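Local coordinates for protein alpha-14 giardin (PDB 3CHJ) that binds calcium and, in a calcium-dependent way, phospholipids as an annexin, and may link the membrane to the underlying axoneme as a regulated structural element, at residues 170-175 against 186-191; 163-168 against 202-207; 14-19 against 49-54. All blocks are in the same frame, centred on the assembly; numbering follows the deposited sequence.

Interaction 1. Residues 170-175 against 186-191; sequences VLVRKA and VSTWIR. With CA (calcium ion), chain B.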
loop_
_atom_site.group_PDB
_atom_site.type_symbol
_atom_site.label_atom_id
_atom_site.label_comp_id
_atom_site.label_asym_id
_atom_site.label_seq_id
_atom_site.Cartn_x
_atom_site.Cartn_y
_atom_site.Cartn_z
ATOM N N VAL A 170 -5.143 28.667 4.508
ATOM C CA VAL A 170 -4.272 29.740 4.932
ATOM C C VAL A 170 -3.159 29.201 5.834
ATOM O O VAL A 170 -1.980 29.559 5.691
ATOM C CB VAL A 170 -5.094 30.850 5.626
ATOM C CG1 VAL A 170 -4.189 31.865 6.263
ATOM C CG2 VAL A 170 -6.021 31.515 4.591
ATOM N N LEU A 171 -3.537 28.309 6.746
ATOM C CA LEU A 171 -2.584 27.710 7.674
ATOM C C LEU A 171 -1.526 26.830 6.985
ATOM O O LEU A 171 -0.332 26.917 7.304
ATOM C CB LEU A 171 -3.333 26.914 8.750
ATOM C CG LEU A 171 -4.105 27.800 9.742
ATOM C CD1 LEU A 171 -5.051 26.936 10.553
ATOM C CD2 LEU A 171 -3.145 28.561 10.644
ATOM N N VAL A 172 -1.970 26.014 6.029
ATOM C CA VAL A 172 -1.010 25.156 5.335
ATOM C C VAL A 172 -0.081 25.936 4.389
ATOM O O VAL A 172 1.100 25.607 4.263
ATOM C CB VAL A 172 -1.651 23.918 4.662
ATOM C CG1 VAL A 172 -2.274 24.219 3.282
ATOM C CG2 VAL A 172 -0.588 22.807 4.567
ATOM N N ARG A 173 -0.613 26.987 3.769
ATOM C CA ARG A 173 0.237 27.896 3.002
ATOM C C ARG A 173 1.311 28.531 3.880
ATOM O O ARG A 173 2.482 28.593 3.497
ATOM C CB ARG A 173 -0.586 28.970 2.294
ATOM C CG ARG A 173 0.264 30.006 1.580
ATOM C CD ARG A 173 0.979 29.405 0.367
ATOM N NE ARG A 173 1.484 30.453 -0.533
ATOM C CZ ARG A 173 1.881 30.245 -1.787
ATOM N NH1 ARG A 173 1.868 29.027 -2.309
ATOM N NH2 ARG A 173 2.306 31.263 -2.527
ATOM N N LYS A 174 0.917 29.008 5.060
ATOM C CA LYS A 174 1.871 29.560 6.022
ATOM C C LYS A 174 2.978 28.553 6.346
ATOM O O LYS A 174 4.168 28.871 6.305
ATOM C CB LYS A 174 1.131 30.017 7.288
ATOM C CG LYS A 174 1.980 30.728 8.334
ATOM C CD LYS A 174 2.618 29.753 9.316
ATOM C CE LYS A 174 3.699 30.412 10.161
ATOM N NZ LYS A 174 4.300 29.467 11.156
ATOM N N ALA A 175 2.569 27.316 6.612
ATOM C CA ALA A 175 3.514 26.246 6.912
ATOM C C ALA A 175 4.458 25.964 5.740
ATOM O O ALA A 175 5.655 25.763 5.930
ATOM C CB ALA A 175 2.742 24.988 7.313
ATOM N N VAL A 186 2.890 21.930 13.279
ATOM C CA VAL A 186 2.724 20.475 13.437
ATOM C C VAL A 186 1.252 20.113 13.352
ATOM O O VAL A 186 0.847 19.239 12.569
ATOM C CB VAL A 186 3.316 19.964 14.774
ATOM C CG1 VAL A 186 2.976 18.498 14.994
ATOM C CG2 VAL A 186 4.824 20.158 14.793
ATOM N N SER A 187 0.438 20.811 14.147
ATOM C CA SER A 187 -0.990 20.555 14.176
ATOM C C SER A 187 -1.681 20.714 12.822
ATOM O O SER A 187 -2.565 19.938 12.492
ATOM C CB SER A 187 -1.670 21.415 15.255
ATOM O OG SER A 187 -1.581 22.784 14.936
ATOM N N THR A 188 -1.291 21.719 12.040
ATOM C CA THR A 188 -1.877 21.928 10.709
ATOM C C THR A 188 -1.636 20.720 9.795
ATOM O O THR A 188 -2.555 20.196 9.144
ATOM C CB THR A 188 -1.263 23.177 10.063
ATOM O OG1 THR A 188 -1.503 24.308 10.925
ATOM C CG2 THR A 188 -1.826 23.436 8.682
ATOM N N TRP A 189 -0.385 20.290 9.749
ATOM C CA TRP A 189 -0.039 19.188 8.861
ATOM C C TRP A 189 -0.751 17.900 9.252
ATOM O O TRP A 189 -1.230 17.154 8.394
ATOM C CB TRP A 189 1.458 18.953 8.873
ATOM C CG TRP A 189 2.280 19.958 8.088
ATOM C CD1 TRP A 189 3.181 20.849 8.596
ATOM C CD2 TRP A 189 2.302 20.130 6.662
ATOM N NE1 TRP A 189 3.781 21.559 7.576
ATOM C CE2 TRP A 189 3.228 21.167 6.383
ATOM C CE3 TRP A 189 1.611 19.528 5.597
ATOM C CZ2 TRP A 189 3.504 21.591 5.068
ATOM C CZ3 TRP A 189 1.867 19.954 4.290
ATOM C CH2 TRP A 189 2.806 20.987 4.038
ATOM N N ILE A 190 -0.795 17.625 10.550
ATOM C CA ILE A 190 -1.424 16.390 11.017
ATOM C C ILE A 190 -2.940 16.421 10.840
ATOM O O ILE A 190 -3.531 15.468 10.374
ATOM C CB ILE A 190 -1.019 16.052 12.478
ATOM C CG1 ILE A 190 0.507 15.943 12.601
ATOM C CG2 ILE A 190 -1.709 14.770 12.957
ATOM C CD1 ILE A 190 1.159 14.869 11.708
ATOM N N ARG A 191 -3.561 17.547 11.183
ATOM C CA ARG A 191 -4.999 17.656 11.039
ATOM C C ARG A 191 -5.426 17.404 9.585
ATOM O O ARG A 191 -6.330 16.618 9.316
ATOM C CB ARG A 191 -5.487 19.021 11.544
ATOM C CG ARG A 191 -6.985 19.196 11.381
ATOM C CD ARG A 191 -7.529 20.486 12.012
ATOM N NE ARG A 191 -6.996 21.703 11.402
ATOM C CZ ARG A 191 -6.004 22.427 11.905
ATOM N NH1 ARG A 191 -5.430 22.068 13.039
ATOM N NH2 ARG A 191 -5.592 23.517 11.275
HETATM CA CA CA B . 7.272 25.279 7.428
HETATM O O HOH W 1 0.300 26.261 10.073
#

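Interaction 2. Residues 163-168 against 202-207; sequences HELEED and RQLHKM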
loop_
_atom_site.group_PDB
_atom_site.type_symbol
_atom_site.label_atom_id
_atom_site.label_comp_id
_atom_site.label_asym_id
_atom_site.label_seq_id
_atom_site.Cartn_x
_atom_site.Cartn_y
_atom_site.Cartn_z
ATOM N N HIS A 163 -15.763 26.543 4.981
ATOM C CA HIS A 163 -15.119 27.524 5.868
ATOM C C HIS A 163 -13.873 26.965 6.559
ATOM O O HIS A 163 -12.841 27.635 6.620
ATOM C CB HIS A 163 -16.100 28.083 6.917
ATOM C CG HIS A 163 -15.481 29.086 7.855
ATOM N ND1 HIS A 163 -15.149 30.366 7.466
ATOM C CD2 HIS A 163 -15.128 28.990 9.160
ATOM C CE1 HIS A 163 -14.615 31.013 8.487
ATOM N NE2 HIS A 163 -14.591 30.201 9.528
ATOM N N GLU A 164 -13.984 25.742 7.067
ATOM C CA GLU A 164 -12.858 25.095 7.742
ATOM C C GLU A 164 -11.715 24.847 6.762
ATOM O O GLU A 164 -10.555 25.025 7.108
ATOM C CB GLU A 164 -13.308 23.791 8.400
ATOM C CG GLU A 164 -14.373 23.982 9.487
ATOM C CD GLU A 164 -15.007 22.668 9.937
ATOM O OE1 GLU A 164 -16.047 22.238 9.360
ATOM O OE2 GLU A 164 -14.470 22.070 10.890
ATOM N N LEU A 165 -12.062 24.485 5.531
ATOM C CA LEU A 165 -11.054 24.295 4.486
ATOM C C LEU A 165 -10.354 25.592 4.154
ATOM O O LEU A 165 -9.136 25.605 3.990
ATOM C CB LEU A 165 -11.653 23.667 3.228
ATOM C CG LEU A 165 -11.619 22.143 3.115
ATOM C CD1 LEU A 165 -12.313 21.490 4.287
ATOM C CD2 LEU A 165 -12.258 21.710 1.797
ATOM N N GLU A 166 -11.114 26.690 4.055
ATOM C CA GLU A 166 -10.505 28.001 3.822
ATOM C C GLU A 166 -9.514 28.379 4.929
ATOM O O GLU A 166 -8.428 28.892 4.645
ATOM C CB GLU A 166 -11.566 29.102 3.662
ATOM C CG GLU A 166 -12.542 28.907 2.494
ATOM C CD GLU A 166 -11.968 29.284 1.123
ATOM O OE1 GLU A 166 -10.778 29.673 1.036
ATOM O OE2 GLU A 166 -12.730 29.188 0.127
ATOM N N GLU A 167 -9.884 28.118 6.188
ATOM C CA GLU A 167 -9.006 28.394 7.321
ATOM C C GLU A 167 -7.730 27.556 7.262
ATOM O O GLU A 167 -6.638 28.082 7.437
ATOM C CB GLU A 167 -9.727 28.108 8.636
ATOM C CG GLU A 167 -10.890 29.036 8.956
ATOM C CD GLU A 167 -11.606 28.623 10.245
ATOM O OE1 GLU A 167 -12.075 27.465 10.343
ATOM O OE2 GLU A 167 -11.702 29.461 11.169
ATOM N N ASP A 168 -7.888 26.250 7.036
ATOM C CA ASP A 168 -6.730 25.352 6.944
ATOM C C ASP A 168 -5.853 25.649 5.737
ATOM O O ASP A 168 -4.641 25.422 5.782
ATOM C CB ASP A 168 -7.176 23.896 6.898
ATOM C CG ASP A 168 -7.704 23.415 8.221
ATOM O OD1 ASP A 168 -7.433 24.078 9.259
ATOM O OD2 ASP A 168 -8.385 22.370 8.217
ATOM N N ARG A 202 -9.353 16.483 -1.650
ATOM C CA ARG A 202 -9.372 16.820 -3.071
ATOM C C ARG A 202 -9.778 18.282 -3.252
ATOM O O ARG A 202 -9.131 19.013 -4.007
ATOM C CB ARG A 202 -10.266 15.872 -3.858
ATOM C CG ARG A 202 -9.642 14.481 -4.035
ATOM C CD ARG A 202 -10.561 13.499 -4.731
ATOM N NE ARG A 202 -11.069 14.027 -6.006
ATOM C CZ ARG A 202 -10.378 14.055 -7.146
ATOM N NH1 ARG A 202 -9.126 13.604 -7.200
ATOM N NH2 ARG A 202 -10.932 14.554 -8.246
ATOM N N GLN A 203 -10.780 18.715 -2.496
ATOM C CA GLN A 203 -11.228 20.107 -2.562
ATOM C C GLN A 203 -10.092 21.039 -2.155
ATOM O O GLN A 203 -9.787 22.005 -2.863
ATOM C CB GLN A 203 -12.480 20.314 -1.701
ATOM C CG GLN A 203 -13.132 21.675 -1.826
ATOM C CD GLN A 203 -14.375 21.809 -0.969
ATOM O OE1 GLN A 203 -15.037 20.823 -0.637
ATOM N NE2 GLN A 203 -14.685 23.051 -0.581
ATOM N N LEU A 204 -9.447 20.748 -1.018
ATOM C CA LEU A 204 -8.330 21.563 -0.537
ATOM C C LEU A 204 -7.185 21.658 -1.572
ATOM O O LEU A 204 -6.606 22.719 -1.781
ATOM C CB LEU A 204 -7.795 21.011 0.796
ATOM C CG LEU A 204 -6.771 21.924 1.483
ATOM C CD1 LEU A 204 -7.454 23.146 2.153
ATOM C CD2 LEU A 204 -5.942 21.115 2.491
ATOM N N HIS A 205 -6.848 20.521 -2.189
ATOM C CA HIS A 205 -5.839 20.474 -3.248
ATOM C C HIS A 205 -6.166 21.461 -4.360
ATOM O O HIS A 205 -5.302 22.246 -4.759
ATOM C CB HIS A 205 -5.720 19.042 -3.776
ATOM C CG HIS A 205 -4.870 18.890 -5.005
ATOM N ND1 HIS A 205 -3.704 18.153 -5.012
ATOM C CD2 HIS A 205 -5.050 19.316 -6.280
ATOM C CE1 HIS A 205 -3.197 18.143 -6.235
ATOM N NE2 HIS A 205 -3.990 18.848 -7.021
ATOM N N LYS A 206 -7.417 21.431 -4.819
ATOM C CA LYS A 206 -7.854 22.317 -5.915
ATOM C C LYS A 206 -7.948 23.778 -5.467
ATOM O O LYS A 206 -7.576 24.689 -6.218
ATOM C CB LYS A 206 -9.180 21.837 -6.497
ATOM C CG LYS A 206 -9.114 20.452 -7.117
ATOM C CD LYS A 206 -10.494 19.966 -7.543
ATOM C CE LYS A 206 -10.448 18.512 -8.000
ATOM N NZ LYS A 206 -9.804 18.394 -9.328
ATOM N N MET A 207 -8.424 23.994 -4.244
ATOM C CA MET A 207 -8.462 25.334 -3.647
ATOM C C MET A 207 -7.094 25.981 -3.544
ATOM O O MET A 207 -6.964 27.194 -3.702
ATOM C CB MET A 207 -9.118 25.308 -2.261
ATOM C CG MET A 207 -10.608 25.013 -2.295
ATOM S SD MET A 207 -11.283 24.701 -0.646
ATOM C CE MET A 207 -10.932 26.206 0.255
#

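Interaction 3. Residues 14-19 against 49-54; sequences AVVQKV and RTFQAI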
loop_
_atom_site.group_PDB
_atom_site.type_symbol
_atom_site.label_atom_id
_atom_site.label_comp_id
_atom_site.label_asym_id
_atom_site.label_seq_id
_atom_site.Cartn_x
_atom_site.Cartn_y
_atom_site.Cartn_z
ATOM N N ALA A 14 -9.975 -28.566 -8.466
ATOM C CA ALA A 14 -9.384 -28.224 -9.760
ATOM C C ALA A 14 -8.350 -27.089 -9.662
ATOM O O ALA A 14 -7.270 -27.153 -10.269
ATOM C CB ALA A 14 -10.485 -27.864 -10.755
ATOM N N VAL A 15 -8.667 -26.055 -8.885
ATOM C CA VAL A 15 -7.727 -24.949 -8.693
ATOM C C VAL A 15 -6.476 -25.405 -7.919
ATOM O O VAL A 15 -5.363 -24.996 -8.250
ATOM C CB VAL A 15 -8.398 -23.701 -8.050
ATOM C CG1 VAL A 15 -7.373 -22.588 -7.820
ATOM C CG2 VAL A 15 -9.510 -23.197 -8.940
ATOM N N VAL A 16 -6.660 -26.272 -6.924
ATOM C CA VAL A 16 -5.536 -26.879 -6.203
ATOM C C VAL A 16 -4.589 -27.612 -7.168
ATOM O O VAL A 16 -3.360 -27.438 -7.102
ATOM C CB VAL A 16 -6.033 -27.801 -5.053
ATOM C CG1 VAL A 16 -4.908 -28.676 -4.491
ATOM C CG2 VAL A 16 -6.647 -26.954 -3.938
ATOM N N GLN A 17 -5.154 -28.412 -8.076
ATOM C CA GLN A 17 -4.308 -29.150 -9.021
ATOM C C GLN A 17 -3.571 -28.200 -9.969
ATOM O O GLN A 17 -2.429 -28.464 -10.359
ATOM C CB GLN A 17 -5.085 -30.257 -9.755
ATOM C CG GLN A 17 -6.139 -29.802 -10.767
ATOM C CD GLN A 17 -5.615 -29.704 -12.208
ATOM O OE1 GLN A 17 -5.227 -30.710 -12.816
ATOM N NE2 GLN A 17 -5.635 -28.495 -12.766
ATOM N N LYS A 18 -4.198 -27.065 -10.280
ATOM C CA LYS A 18 -3.558 -26.071 -11.138
ATOM C C LYS A 18 -2.342 -25.451 -10.429
ATOM O O LYS A 18 -1.308 -25.171 -11.059
ATOM C CB LYS A 18 -4.551 -24.980 -11.536
ATOM C CG LYS A 18 -4.031 -24.082 -12.635
ATOM C CD LYS A 18 -5.088 -23.074 -13.089
ATOM C CE LYS A 18 -4.611 -22.295 -14.300
ATOM N NZ LYS A 18 -5.533 -21.157 -14.604
ATOM N N VAL A 19 -2.488 -25.219 -9.125
ATOM C CA VAL A 19 -1.400 -24.720 -8.281
ATOM C C VAL A 19 -0.236 -25.725 -8.234
ATOM O O VAL A 19 0.920 -25.363 -8.468
ATOM C CB VAL A 19 -1.905 -24.374 -6.848
ATOM C CG1 VAL A 19 -0.747 -24.079 -5.899
ATOM C CG2 VAL A 19 -2.877 -23.179 -6.914
ATOM N N ARG A 49 -6.497 -23.250 2.171
ATOM C CA ARG A 49 -6.866 -24.145 3.258
ATOM C C ARG A 49 -7.107 -25.556 2.717
ATOM O O ARG A 49 -6.674 -26.543 3.311
ATOM C CB ARG A 49 -8.105 -23.614 3.982
ATOM C CG ARG A 49 -7.826 -22.457 4.940
ATOM C CD ARG A 49 -9.121 -21.707 5.249
ATOM N NE ARG A 49 -8.942 -20.647 6.239
ATOM C CZ ARG A 49 -9.946 -19.932 6.748
ATOM N NH1 ARG A 49 -11.193 -20.170 6.359
ATOM N NH2 ARG A 49 -9.698 -18.992 7.653
ATOM N N THR A 50 -7.762 -25.641 1.569
ATOM C CA THR A 50 -8.117 -26.925 0.947
ATOM C C THR A 50 -6.879 -27.653 0.398
ATOM O O THR A 50 -6.837 -28.886 0.370
ATOM C CB THR A 50 -9.180 -26.709 -0.156
ATOM O OG1 THR A 50 -10.343 -26.113 0.432
ATOM C CG2 THR A 50 -9.592 -28.024 -0.824
ATOM N N PHE A 51 -5.881 -26.875 -0.028
ATOM C CA PHE A 51 -4.608 -27.413 -0.530
ATOM C C PHE A 51 -3.994 -28.427 0.435
ATOM O O PHE A 51 -3.577 -29.517 0.025
ATOM C CB PHE A 51 -3.616 -26.269 -0.776
ATOM C CG PHE A 51 -2.360 -26.690 -1.504
ATOM C CD1 PHE A 51 -2.287 -26.601 -2.890
ATOM C CD2 PHE A 51 -1.253 -27.159 -0.803
ATOM C CE1 PHE A 51 -1.134 -26.982 -3.572
ATOM C CE2 PHE A 51 -0.093 -27.556 -1.480
ATOM C CZ PHE A 51 -0.039 -27.462 -2.863
ATOM N N GLN A 52 -3.925 -28.048 1.709
ATOM C CA GLN A 52 -3.409 -28.917 2.759
ATOM C C GLN A 52 -4.236 -30.200 2.875
ATOM O O GLN A 52 -3.680 -31.291 2.944
ATOM C CB GLN A 52 -3.355 -28.166 4.100
ATOM C CG GLN A 52 -3.349 -29.062 5.358
ATOM C CD GLN A 52 -2.173 -30.028 5.409
ATOM O OE1 GLN A 52 -1.106 -29.759 4.854
ATOM N NE2 GLN A 52 -2.366 -31.159 6.082
ATOM N N ALA A 53 -5.560 -30.056 2.887
ATOM C CA ALA A 53 -6.460 -31.201 3.025
ATOM C C ALA A 53 -6.264 -32.207 1.884
ATOM O O ALA A 53 -6.202 -33.419 2.119
ATOM C CB ALA A 53 -7.915 -30.732 3.101
ATOM N N ILE A 54 -6.144 -31.687 0.661
ATOM C CA ILE A 54 -5.990 -32.497 -0.554
ATOM C C ILE A 54 -4.591 -33.118 -0.718
ATOM O O ILE A 54 -4.473 -34.309 -1.023
ATOM C CB ILE A 54 -6.399 -31.691 -1.825
ATOM C CG1 ILE A 54 -7.915 -31.481 -1.850
ATOM C CG2 ILE A 54 -5.932 -32.386 -3.122
ATOM C CD1 ILE A 54 -8.413 -30.675 -3.021
#

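Interaction 1. Residues 170-175 against 186-191
V172 lays its CG2 methyl over one face of the W189 indole, 3.9 Å from the centroid of the six-membered ring and 18° off the ring normal, a CH-pi contact in which the two side chains cross at about a right angle. CG2, anti to the backbone N, is the branch that faces the indole; over the ring it lies toward the rim, nearest CZ3. A175 meets the same indole nearer its five-membered ring, approaching obliquely, with its CB 3.6 Å from W189 NE1. W189 NE1 hydrogen-bonds E224, a calcium ligand, which makes the indole a second-shell residue of the site. A175 serves that site directly: its carbonyl O lies 2.3 Å from the calcium ion. T178, G180, E185 and E224 complete the protein ligands; the end of helix 162-177 and the loop to helix 186-195 supply all of these but E224, in the manner of annexin calcium sites. The two helical segments run at 120° to each other, their axes 9.4 Å apart. Midway between them T188 pushes its CG2 methyl into the groove beside L171 and V172, 3.8 Å from L171 CB and close to the backbone N of V172. Its OG1, on the other branch, shares a water with L171 O; the water donates to that carbonyl at 2.9 Å. Toward the solvent, L171 CD1 comes to the edge of the R191 guanidinium, 3.5 Å from NH2 and near the plane of the group. The arginine chain bends at chi3 (63°), and NH2 forms a salt bridge with D168, one turn before L171.

Interaction 2. Residues 163-168 against 202-207
L165 reaches across to Q203, L204 and M207 at the crossing of two helical segments whose axes lie 10.3 Å apart and diverge by 51°. The close packing is made by L165, L204 and M207. On the inner side L204 CD1 lies 3.5 Å from the carbonyl O of L165, while L169, I192 and Y196 touch the same L204 side chain and carry the packing into the repeat-built helical fold of the annexin. M207 fits between L204 and Q203, its CE 4.0 Å from L165 CB.

The partly exposed side is thinner and more polar, edged by the Q203 amide and the E166 carboxylate. The L165 CD2 methyl meets the Q203 side chain broadside, 3.5 Å from Q203 CD, and the two chains cross at about a right angle. Q203 extends beyond CG with its CG anti to the backbone N (chi1 -173°), which lays CB, CG and the amide carbon along the methyl; NE2 hydrogen-bonds T162 OG1. E166 starts away from the partner helix, but its chain bends at chi2 (-78°) and returns the carboxylate to M207, crossing the thioether chain at about a right angle. The M207 CE methyl is 3.4 Å from E166 CD and similarly near both carboxylate oxygens. Between these segments the contact is van der Waals packing, so it depends on shape fit and not on direct polar bonds.

Interaction 3. Residues 14-19 against 49-54
V16 presents both of its methyls to the 49-54 helix, and all the packing between the segments is apolar. Aliphatic contacts come from both branches of the valine. CG1 stands anti to the backbone N and meets I54 CG2 tip to tip at 4.1 Å. CG2, on the other branch, lies over the start of the F51 backbone, 4.0 Å from F51 CA, and also approaches the T50 methyl, with 4.4 Å between V16 CG2 and T50 CG2. I54 marks the exposed margin of the contact, whereas V16, V19 and F51 are buried.

Helices 12-24 and 41-55 meet here nearly perpendicular: the segments cross at 82°, with axes 9.7 Å apart and V16 facing F51 at the closest pair of CA atoms. The contact belongs to the all-helical annexin fold, whose repeats are short helices wound into a right-handed superhelix. Helix 31-38 packs on V19 through L32 and I35, and M47, one turn before F51, touches both V16 and V19.

The aromatic contacts belong to F51. Two valines one turn apart approach the ring obliquely at its CD1 and CE1 atoms: V16 CG1 is 3.7 Å from F51 CD1, and V19 CG1 is 3.7 Å from F51 CE1. The ring gets there because its CG is anti to the backbone N (chi1 -170°), swinging it toward the valines from a bond that does not itself point at them. F62 adds a second aromatic neighbour, the two ring planes inclined at about 45°, and V20 touches F51 from helix 12-24.

The T50 hydroxyl is turned to its own helix: OG1 hydrogen-bonds N46 O.

Interactions 1 and 2 share helix 162-177 and lie about 11 Å apart between centres. Interaction 1 is nested inside the loop closed by interaction 2, and the R191–D168 salt bridge ties them together directly. Interaction 3 stands about 53 Å from interaction 1, centre to centre, on the opposite side of the chain's centre, and joins helices 12-24 and 41-55. Interactions 1 and 3 are mainly buried, interaction 2 only partly. Their chemistry follows their places: the calcium-site contact combines an indole, a bridging water and a metal-bound carbonyl, the partly buried one mixes leucines and a methionine with glutamine and glutamate chains, and the distant one is valine, isoleucine and phenylalanine packing.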